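Extracellular ligand-binding receptor (Desulfitobacterium hafniense, PDB 4Q6B) binds leucine in the cleft between two alpha/beta lobes and probably hands amino acids to an ABC transporter for uptake. Local coordinates at residues A[296-301]-A[316-321]; A[128-133]-A[163-168]; A[68-73]-A[91-96]. All blocks are in the same frame, centred on the assembly; numbering follows the deposited sequence. Where two conformers were deposited one is given.

Contact 1: A[296-301]-A[316-321]; sequences LAEALE and RDLGPW
Glu298, Leu318 and Trp321 carry most of this helix-to-loop contact in a periplasmic-binding-protein fold, where helix 284-301 packs against the chain leaving helix 311-317. Leu318 reaches from that turn toward the helix and sets its CD1 methyl 4.2 Å from Ala299 CB. The same alanine rests on Leu311 and Leu315 of helix 311-317, so the leucine extends an apolar seam begun there. Just beyond, Gly319 has a positive phi of 69°, and the chain turns away to enter a short strand at Trp321, which pairs through its backbone with His328.

One turn of chain thus delivers two side chains to helix 284-301. The indole comes in pointing its pyrrole edge at Glu298, while its ring also touches Ile294 and Leu295. Glu298 meets it with an extended chain, CG anti to the backbone N (chi1 -169°), which carries CD into the plane of the indole at that edge. The carboxylate is turned 69° from the ring, and OE2 lies 2.9 Å from Trp321 NE1. Exchanging Glu298 for an alanine removes both oxygens and is likely to leave the indole N-H without this acidic neighbour and Leu318 less covered. The stem of the glutamate contributes too, with Glu298 CG lying 4.4 Å from Leu318 CD2.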
loop_
_atom_site.group_PDB
_atom_site.type_symbol
_atom_site.label_atom_id
_atom_site.label_comp_id
_atom_site.label_asym_id
_atom_site.label_seq_id
_atom_site.Cartn_x
_atom_site.Cartn_y
_atom_site.Cartn_z
ATOM N N LEU A 296 -4.220 11.849 -11.056
ATOM C CA LEU A 296 -3.285 12.910 -11.489
ATOM C C LEU A 296 -3.768 13.572 -12.782
ATOM O O LEU A 296 -3.647 14.801 -12.987
ATOM C CB LEU A 296 -1.874 12.385 -11.693
ATOM C CG LEU A 296 -1.175 11.973 -10.420
ATOM C CD1 LEU A 296 0.115 11.199 -10.770
ATOM C CD2 LEU A 296 -0.823 13.211 -9.596
ATOM N N ALA A 297 -4.346 12.787 -13.675
ATOM C CA ALA A 297 -4.801 13.385 -14.934
ATOM C C ALA A 297 -5.956 14.334 -14.685
ATOM O O ALA A 297 -6.025 15.412 -15.294
ATOM C CB ALA A 297 -5.169 12.278 -15.975
ATOM N N GLU A 298 -6.851 13.956 -13.767
ATOM C CA GLU A 298 -7.979 14.831 -13.446
ATOM C C GLU A 298 -7.438 16.128 -12.847
ATOM O O GLU A 298 -7.862 17.206 -13.264
ATOM C CB GLU A 298 -8.950 14.117 -12.492
ATOM C CG GLU A 298 -10.260 14.819 -12.298
ATOM C CD GLU A 298 -11.382 13.838 -12.016
ATOM O OE1 GLU A 298 -11.442 12.774 -12.687
ATOM O OE2 GLU A 298 -12.200 14.119 -11.115
ATOM N N ALA A 299 -6.488 16.040 -11.914
ATOM C CA ALA A 299 -5.949 17.293 -11.318
ATOM C C ALA A 299 -5.209 18.112 -12.365
ATOM O O ALA A 299 -5.297 19.363 -12.392
ATOM C CB ALA A 299 -5.048 16.993 -10.145
ATOM N N LEU A 300 -4.468 17.423 -13.235
ATOM C CA LEU A 300 -3.677 18.146 -14.254
ATOM C C LEU A 300 -4.536 18.872 -15.256
ATOM O O LEU A 300 -4.146 19.945 -15.707
ATOM C CB LEU A 300 -2.744 17.177 -14.998
ATOM C CG LEU A 300 -1.488 16.770 -14.255
ATOM C CD1 LEU A 300 -0.941 15.457 -14.836
ATOM C CD2 LEU A 300 -0.380 17.846 -14.319
ATOM N N GLU A 301 -5.678 18.299 -15.640
ATOM C CA GLU A 301 -6.633 18.953 -16.545
ATOM C C GLU A 301 -6.948 20.397 -16.074
ATOM O O GLU A 301 -7.139 21.306 -16.864
ATOM C CB GLU A 301 -7.943 18.130 -16.606
ATOM C CG GLU A 301 -8.965 18.637 -17.634
ATOM C CD GLU A 301 -8.434 18.561 -19.066
ATOM O OE1 GLU A 301 -8.788 19.421 -19.901
ATOM O OE2 GLU A 301 -7.648 17.634 -19.362
ATOM N N ARG A 316 -5.520 18.276 -3.552
ATOM C CA ARG A 316 -6.319 18.494 -2.356
ATOM C C ARG A 316 -7.705 19.072 -2.676
ATOM O O ARG A 316 -8.706 18.687 -2.069
ATOM C CB ARG A 316 -5.553 19.398 -1.381
ATOM C CG ARG A 316 -4.345 18.642 -0.756
ATOM C CD ARG A 316 -3.638 19.478 0.297
ATOM N NE ARG A 316 -2.621 18.618 0.886
ATOM C CZ ARG A 316 -1.340 18.609 0.543
ATOM N NH1 ARG A 316 -0.853 19.480 -0.344
ATOM N NH2 ARG A 316 -0.532 17.730 1.135
ATOM N N ASP A 317 -7.765 19.911 -3.693
ATOM C CA ASP A 317 -9.007 20.566 -4.099
ATOM C C ASP A 317 -10.007 19.574 -4.684
ATOM O O ASP A 317 -11.209 19.892 -4.751
ATOM C CB ASP A 317 -8.716 21.665 -5.122
ATOM C CG ASP A 317 -8.196 22.957 -4.478
ATOM O OD1 ASP A 317 -7.684 23.831 -5.222
ATOM O OD2 ASP A 317 -8.307 23.100 -3.234
ATOM N N LEU A 318 -9.554 18.398 -5.102
ATOM C CA LEU A 318 -10.520 17.389 -5.597
ATOM C C LEU A 318 -11.501 16.976 -4.511
ATOM O O LEU A 318 -12.657 16.647 -4.813
ATOM C CB LEU A 318 -9.807 16.169 -6.162
ATOM C CG LEU A 318 -9.067 16.530 -7.440
ATOM C CD1 LEU A 318 -8.254 15.362 -7.935
ATOM C CD2 LEU A 318 -9.993 17.050 -8.509
ATOM N N GLY A 319 -11.074 16.993 -3.247
ATOM C CA GLY A 319 -11.981 16.607 -2.170
ATOM C C GLY A 319 -12.181 15.118 -2.361
ATOM O O GLY A 319 -11.312 14.458 -2.927
ATOM N N PRO A 320 -13.337 14.589 -1.935
ATOM C CA PRO A 320 -13.595 13.160 -2.179
ATOM C C PRO A 320 -13.674 12.848 -3.666
ATOM O O PRO A 320 -14.318 13.561 -4.433
ATOM C CB PRO A 320 -14.937 12.915 -1.507
ATOM C CG PRO A 320 -15.487 14.206 -1.215
ATOM C CD PRO A 320 -14.428 15.248 -1.217
ATOM N N TRP A 321 -12.975 11.808 -4.067
ATOM C CA TRP A 321 -12.884 11.440 -5.475
ATOM C C TRP A 321 -13.007 9.917 -5.648
ATOM O O TRP A 321 -12.253 9.155 -5.029
ATOM C CB TRP A 321 -11.519 11.865 -5.972
ATOM C CG TRP A 321 -11.273 11.605 -7.411
ATOM C CD1 TRP A 321 -11.598 12.420 -8.451
ATOM C CD2 TRP A 321 -10.606 10.470 -7.975
ATOM N NE1 TRP A 321 -11.192 11.856 -9.631
ATOM C CE2 TRP A 321 -10.584 10.656 -9.371
ATOM C CE3 TRP A 321 -10.061 9.296 -7.440
ATOM C CZ2 TRP A 321 -10.011 9.727 -10.241
ATOM C CZ3 TRP A 321 -9.495 8.366 -8.310
ATOM C CH2 TRP A 321 -9.466 8.598 -9.695
#

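Contact 2: A[128-133]-A[163-168]; sequences EIARQL and EDYARA
Tyr165 lays one ring face over the aliphatic stem of Arg131, joining helix 153-168 to helix 126-139, neighbours in the chain with strand 144-149 between them. Arg131 CB sits 3.8 Å from the ring centroid, only 8° off its normal, a CH-pi contact centred on the face. CG lies over the same face, and Arg131 CD comes 3.6 Å from Tyr165 CE1. Near the CD2 corner, obliquely, Ala130 CB approaches Tyr165 CD2 at 4.4 Å; this alanine also packs on Leu158 and Ala161 of the tyrosine's own helix.

In the Arg131 conformer described here, one of two, the chain bends at chi3 (79°) and the guanidinium turns back to its own helix. There NE forms a salt bridge to Glu128 OE1 at 2.9 Å, on the syn side of the carboxylate but tilted out of its plane. Gln132 NE2 binds the other oxygen, Glu128 OE2, at 2.9 Å. The phenol finds its polar partner in Gln127, through a hydrogen bond between Tyr165 OH and NE2.

The charge of Arg131 is therefore probably met within its own helix, at least in this conformer, and what passes between Arg131 and Tyr165 is mainly contact of methylenes with an aromatic face.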
loop_
_atom_site.group_PDB
_atom_site.type_symbol
_atom_site.label_atom_id
_atom_site.label_comp_id
_atom_site.label_asym_id
_atom_site.label_seq_id
_atom_site.Cartn_x
_atom_site.Cartn_y
_atom_site.Cartn_z
ATOM N N GLU A 128 -3.821 3.152 9.520
ATOM C CA GLU A 128 -5.241 2.925 9.177
ATOM C C GLU A 128 -5.583 1.439 9.003
ATOM O O GLU A 128 -6.647 0.976 9.419
ATOM C CB GLU A 128 -5.577 3.703 7.901
ATOM C CG GLU A 128 -7.022 3.570 7.503
ATOM C CD GLU A 128 -8.000 4.002 8.622
ATOM O OE1 GLU A 128 -7.625 4.851 9.476
ATOM O OE2 GLU A 128 -9.146 3.485 8.638
ATOM N N ILE A 129 -4.644 0.679 8.435
ATOM C CA ILE A 129 -4.787 -0.760 8.297
ATOM C C ILE A 129 -4.883 -1.395 9.689
ATOM O O ILE A 129 -5.784 -2.205 9.944
ATOM C CB ILE A 129 -3.560 -1.299 7.520
ATOM C CG1 ILE A 129 -3.737 -0.942 6.039
ATOM C CG2 ILE A 129 -3.359 -2.800 7.717
ATOM C CD1 ILE A 129 -2.381 -0.987 5.238
ATOM N N ALA A 130 -3.992 -0.980 10.593
ATOM C CA ALA A 130 -3.998 -1.495 11.990
ATOM C C ALA A 130 -5.320 -1.199 12.687
ATOM O O ALA A 130 -5.870 -2.064 13.353
ATOM C CB ALA A 130 -2.813 -0.905 12.811
ATOM N N ARG A 131 -5.835 0.012 12.502
ATOM C CA ARG A 131 -7.079 0.446 13.132
ATOM C C ARG A 131 -8.258 -0.434 12.688
ATOM O O ARG A 131 -9.067 -0.872 13.511
ATOM C CB ARG A 131 -7.332 1.911 12.777
ATOM C CG ARG A 131 -8.504 2.532 13.496
ATOM C CD ARG A 131 -8.457 4.060 13.342
ATOM N NE ARG A 131 -8.950 4.531 12.045
ATOM C CZ ARG A 131 -9.860 5.495 11.892
ATOM N NH1 ARG A 131 -10.241 5.854 10.678
ATOM N NH2 ARG A 131 -10.385 6.091 12.947
ATOM N N GLN A 132 -8.338 -0.732 11.390
ATOM C CA GLN A 132 -9.465 -1.513 10.887
ATOM C C GLN A 132 -9.310 -2.949 11.289
ATOM O O GLN A 132 -10.318 -3.618 11.537
ATOM C CB GLN A 132 -9.538 -1.434 9.353
ATOM C CG GLN A 132 -9.723 -0.052 8.856
ATOM C CD GLN A 132 -11.153 0.380 8.951
ATOM O OE1 GLN A 132 -12.043 -0.429 9.228
ATOM N NE2 GLN A 132 -11.393 1.663 8.723
ATOM N N LEU A 133 -8.056 -3.440 11.327
ATOM C CA LEU A 133 -7.835 -4.835 11.770
ATOM C C LEU A 133 -8.242 -5.028 13.220
ATOM O O LEU A 133 -8.866 -6.069 13.558
ATOM C CB LEU A 133 -6.381 -5.319 11.579
ATOM C CG LEU A 133 -5.984 -5.626 10.145
ATOM C CD1 LEU A 133 -4.458 -5.678 10.080
ATOM C CD2 LEU A 133 -6.616 -6.937 9.669
ATOM N N GLU A 163 -1.010 -2.482 18.660
ATOM C CA GLU A 163 -1.196 -2.646 20.110
ATOM C C GLU A 163 -2.125 -1.554 20.683
ATOM O O GLU A 163 -3.013 -1.823 21.487
ATOM C CB GLU A 163 0.183 -2.644 20.822
ATOM C CG GLU A 163 0.059 -2.616 22.343
ATOM C CD GLU A 163 1.174 -3.382 23.065
ATOM O OE1 GLU A 163 2.253 -3.605 22.467
ATOM O OE2 GLU A 163 0.953 -3.770 24.238
ATOM N N ASP A 164 -1.924 -0.309 20.253
ATOM C CA ASP A 164 -2.726 0.810 20.753
ATOM C C ASP A 164 -4.183 0.688 20.317
ATOM O O ASP A 164 -5.101 0.830 21.123
ATOM C CB ASP A 164 -2.142 2.139 20.294
ATOM C CG ASP A 164 -0.780 2.421 20.929
ATOM O OD1 ASP A 164 -0.073 3.327 20.454
ATOM O OD2 ASP A 164 -0.400 1.706 21.890
ATOM N N TYR A 165 -4.415 0.373 19.048
ATOM C CA TYR A 165 -5.820 0.211 18.646
ATOM C C TYR A 165 -6.459 -1.041 19.249
ATOM O O TYR A 165 -7.648 -1.028 19.623
ATOM C CB TYR A 165 -5.947 0.208 17.131
ATOM C CG TYR A 165 -5.762 1.563 16.553
ATOM C CD1 TYR A 165 -6.643 2.605 16.862
ATOM C CD2 TYR A 165 -4.723 1.825 15.670
ATOM C CE1 TYR A 165 -6.469 3.864 16.305
ATOM C CE2 TYR A 165 -4.544 3.074 15.113
ATOM C CZ TYR A 165 -5.409 4.089 15.431
ATOM O OH TYR A 165 -5.243 5.349 14.889
ATOM N N ALA A 166 -5.690 -2.129 19.351
ATOM C CA ALA A 166 -6.222 -3.369 19.935
ATOM C C ALA A 166 -6.606 -3.108 21.390
ATOM O O ALA A 166 -7.671 -3.511 21.822
ATOM C CB ALA A 166 -5.183 -4.502 19.838
ATOM N N ARG A 167 -5.812 -2.307 22.099
ATOM C CA ARG A 167 -6.097 -2.050 23.512
ATOM C C ARG A 167 -7.424 -1.312 23.689
ATOM O O ARG A 167 -8.203 -1.613 24.599
ATOM C CB ARG A 167 -4.934 -1.280 24.148
ATOM C CG ARG A 167 -5.212 -0.813 25.586
ATOM C CD ARG A 167 -4.079 0.093 26.122
ATOM N NE ARG A 167 -2.794 -0.593 26.077
ATOM C CZ ARG A 167 -1.732 -0.170 25.390
ATOM N NH1 ARG A 167 -1.791 0.958 24.680
ATOM N NH2 ARG A 167 -0.603 -0.878 25.418
ATOM N N ALA A 168 -7.701 -0.375 22.778
ATOM C CA ALA A 168 -8.963 0.364 22.797
ATOM C C ALA A 168 -10.169 -0.519 22.483
ATOM O O ALA A 168 -11.314 -0.191 22.830
ATOM C CB ALA A 168 -8.881 1.533 21.796
#

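Contact 3: A[68-73]-A[91-96]. With EDO (1,2-ethanediol), chain F.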
loop_
_atom_site.group_PDB
_atom_site.type_symbol
_atom_site.label_atom_id
_atom_site.label_comp_id
_atom_site.label_asym_id
_atom_site.label_seq_id
_atom_site.Cartn_x
_atom_site.Cartn_y
_atom_site.Cartn_z
ATOM N N ALA A 68 16.714 13.099 -10.978
ATOM C CA ALA A 68 16.564 13.195 -12.433
ATOM C C ALA A 68 15.163 13.637 -12.833
ATOM O O ALA A 68 15.017 14.443 -13.790
ATOM C CB ALA A 68 16.909 11.892 -13.092
ATOM N N PHE A 69 14.146 13.091 -12.184
ATOM C CA PHE A 69 12.774 13.592 -12.453
ATOM C C PHE A 69 12.627 15.044 -12.051
ATOM O O PHE A 69 12.074 15.876 -12.794
ATOM C CB PHE A 69 11.719 12.754 -11.719
ATOM C CG PHE A 69 11.432 11.433 -12.361
ATOM C CD1 PHE A 69 11.532 11.276 -13.732
ATOM C CD2 PHE A 69 11.082 10.338 -11.581
ATOM C CE1 PHE A 69 11.186 10.038 -14.350
ATOM C CE2 PHE A 69 10.748 9.092 -12.171
ATOM C CZ PHE A 69 10.824 8.934 -13.576
ATOM N N ALA A 70 13.071 15.380 -10.838
ATOM C CA ALA A 70 12.947 16.754 -10.341
ATOM C C ALA A 70 13.642 17.803 -11.193
ATOM O O ALA A 70 13.195 18.952 -11.261
ATOM C CB ALA A 70 13.450 16.849 -8.871
ATOM N N ASP A 71 14.722 17.419 -11.874
ATOM C CA ASP A 71 15.481 18.373 -12.690
ATOM C C ASP A 71 14.985 18.440 -14.144
ATOM O O ASP A 71 15.546 19.182 -14.970
ATOM C CB ASP A 71 16.959 18.001 -12.648
ATOM C CG ASP A 71 17.846 19.119 -13.104
ATOM O OD1 ASP A 71 18.697 18.862 -13.977
ATOM O OD2 ASP A 71 17.692 20.259 -12.604
ATOM N N ASN A 72 13.921 17.701 -14.442
ATOM C CA ASN A 72 13.376 17.636 -15.796
ATOM C C ASN A 72 12.065 18.464 -15.859
ATOM O O ASN A 72 11.052 18.044 -15.323
ATOM C CB ASN A 72 13.165 16.154 -16.150
ATOM C CG ASN A 72 12.615 15.937 -17.546
ATOM O OD1 ASN A 72 12.203 16.889 -18.224
ATOM N ND2 ASN A 72 12.577 14.670 -17.976
ATOM N N ALA A 73 12.104 19.632 -16.525
ATOM C CA ALA A 73 10.954 20.544 -16.570
ATOM C C ALA A 73 9.734 19.897 -17.274
ATOM O O ALA A 73 8.586 20.370 -17.143
ATOM C CB ALA A 73 11.341 21.909 -17.261
ATOM N N ALA A 91 11.040 11.682 -1.251
ATOM C CA ALA A 91 10.045 12.753 -1.081
ATOM C C ALA A 91 10.674 14.087 -0.704
ATOM O O ALA A 91 10.079 15.155 -1.019
ATOM C CB ALA A 91 9.043 12.361 0.019
ATOM N N SER A 92 11.844 14.089 -0.051
ATOM C CA SER A 92 12.466 15.375 0.307
ATOM C C SER A 92 12.901 16.102 -0.969
ATOM O O SER A 92 12.785 17.322 -1.071
ATOM C CB SER A 92 13.667 15.163 1.241
ATOM O OG SER A 92 14.286 16.448 1.536
ATOM N N ILE A 93 13.454 15.348 -1.916
ATOM C CA ILE A 93 13.877 15.887 -3.197
ATOM C C ILE A 93 12.662 16.379 -3.980
ATOM O O ILE A 93 12.675 17.471 -4.549
ATOM C CB ILE A 93 14.644 14.812 -4.019
ATOM C CG1 ILE A 93 15.965 14.451 -3.312
ATOM C CG2 ILE A 93 14.910 15.305 -5.483
ATOM C CD1 ILE A 93 16.703 13.287 -3.997
ATOM N N TYR A 94 11.599 15.576 -4.061
ATOM C CA TYR A 94 10.414 16.022 -4.787
ATOM C C TYR A 94 9.792 17.233 -4.119
ATOM O O TYR A 94 9.445 18.194 -4.804
ATOM C CB TYR A 94 9.421 14.875 -4.825
ATOM C CG TYR A 94 9.902 13.659 -5.608
ATOM C CD1 TYR A 94 10.246 13.752 -6.970
ATOM C CD2 TYR A 94 9.971 12.409 -4.996
ATOM C CE1 TYR A 94 10.688 12.639 -7.684
ATOM C CE2 TYR A 94 10.335 11.280 -5.713
ATOM C CZ TYR A 94 10.701 11.402 -7.056
ATOM O OH TYR A 94 11.106 10.270 -7.725
ATOM N N ASP A 95 9.711 17.231 -2.782
ATOM C CA ASP A 95 9.062 18.345 -2.091
ATOM C C ASP A 95 9.832 19.659 -2.284
ATOM O O ASP A 95 9.240 20.730 -2.536
ATOM C CB ASP A 95 8.899 18.023 -0.606
ATOM C CG ASP A 95 7.967 19.002 0.104
ATOM O OD1 ASP A 95 6.777 19.051 -0.217
ATOM O OD2 ASP A 95 8.441 19.721 0.985
ATOM N N GLN A 96 11.157 19.601 -2.139
ATOM C CA GLN A 96 11.946 20.812 -2.321
ATOM C C GLN A 96 11.873 21.318 -3.768
ATOM O O GLN A 96 12.029 22.524 -4.020
ATOM C CB GLN A 96 13.416 20.550 -1.950
ATOM C CG GLN A 96 13.706 20.681 -0.497
ATOM C CD GLN A 96 14.177 22.096 -0.172
ATOM O OE1 GLN A 96 15.355 22.444 -0.358
ATOM N NE2 GLN A 96 13.247 22.931 0.290
HETATM C C1 EDO F . 10.219 14.394 -20.478
HETATM O O1 EDO F . 10.888 15.549 -21.006
HETATM C C2 EDO F . 10.775 13.140 -21.141
HETATM O O2 EDO F . 11.958 12.716 -20.458
#
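Ile93 and Tyr94 meet Ala70 and Phe69 where two consecutive helices, 59-70 and 84-97, lie against the parallel sheet of a Rossmann-like alpha/beta lobe. Strand 75-79 separates the helices in sequence, and helix 84-97 is the crossover of the beta-alpha-beta unit that leads on to strand 101-103.

Along 91-96, the first residue, Ala91, faces Met101 of that strand. Ile93 is the first to reach across: its CG2 methyl, anti to the backbone N, lies 4.0 Å from Ala70 CB. Its other neighbours on helix 59-70 are Ala66 and Gln67, so the isoleucine follows the last turns of that helix.

Tyr94 comes next, opposite Ala70 in the backbone, with CA atoms 6.1 Å apart. Its side chain runs alongside that of Phe69, both pointing the same way toward the sheet, and both touch Val78. With CG of each residue anti to its carbonyl carbon (chi1 -65° for Tyr94, -77° for Phe69), the rings descend together without stacking. Instead, the edge of the tyrosine ring meets the Phe69 methylene, Tyr94 CE1 4.2 Å from Phe69 CB, and the hydroxyl lies at the edge of the phenylalanine ring, near its plane, OH 3.9 Å from Phe69 CD2. That hydroxyl is hydrogen-bonded to His81 NE2, which gives the buried oxygen a polar partner.

Asp95 reaches the loop before strand 119-121, where its OD1 accepts the backbone N-H groups of Ile117 and His118. A calcium ion lies about 6 Å from the side chain of Ala70. Beyond the helix end, Asn72 holds a 1,2-ethanediol, probably from the crystallisation liquor: Asn72 ND2 donates to its O2 at 3.2 Å, with an N-H...O angle of 143°.

How the contacts relate
From the N terminus the three contacts follow in series, none nesting in or crossing another. Contact 3 closes first, around strand 75-79, and joins helices 59-70 and 84-97 in the lobe built on the five-stranded parallel sheet. The chain then enters the other lobe, where contact 2 closes a loop through strand 144-149. Much later it returns, and contact 1 closes a short loop that takes in the link after helix 284-301 and most of helix 311-317. Contacts 1 and 3 therefore share a lobe, their nearest atoms about 8 Å apart, with strand 75-79 between them: Leu296 touches Ala77 and Ile79, Phe69 touches Ile75. Contact 2 is centred 30 Å from contact 1 and 35 Å from contact 3.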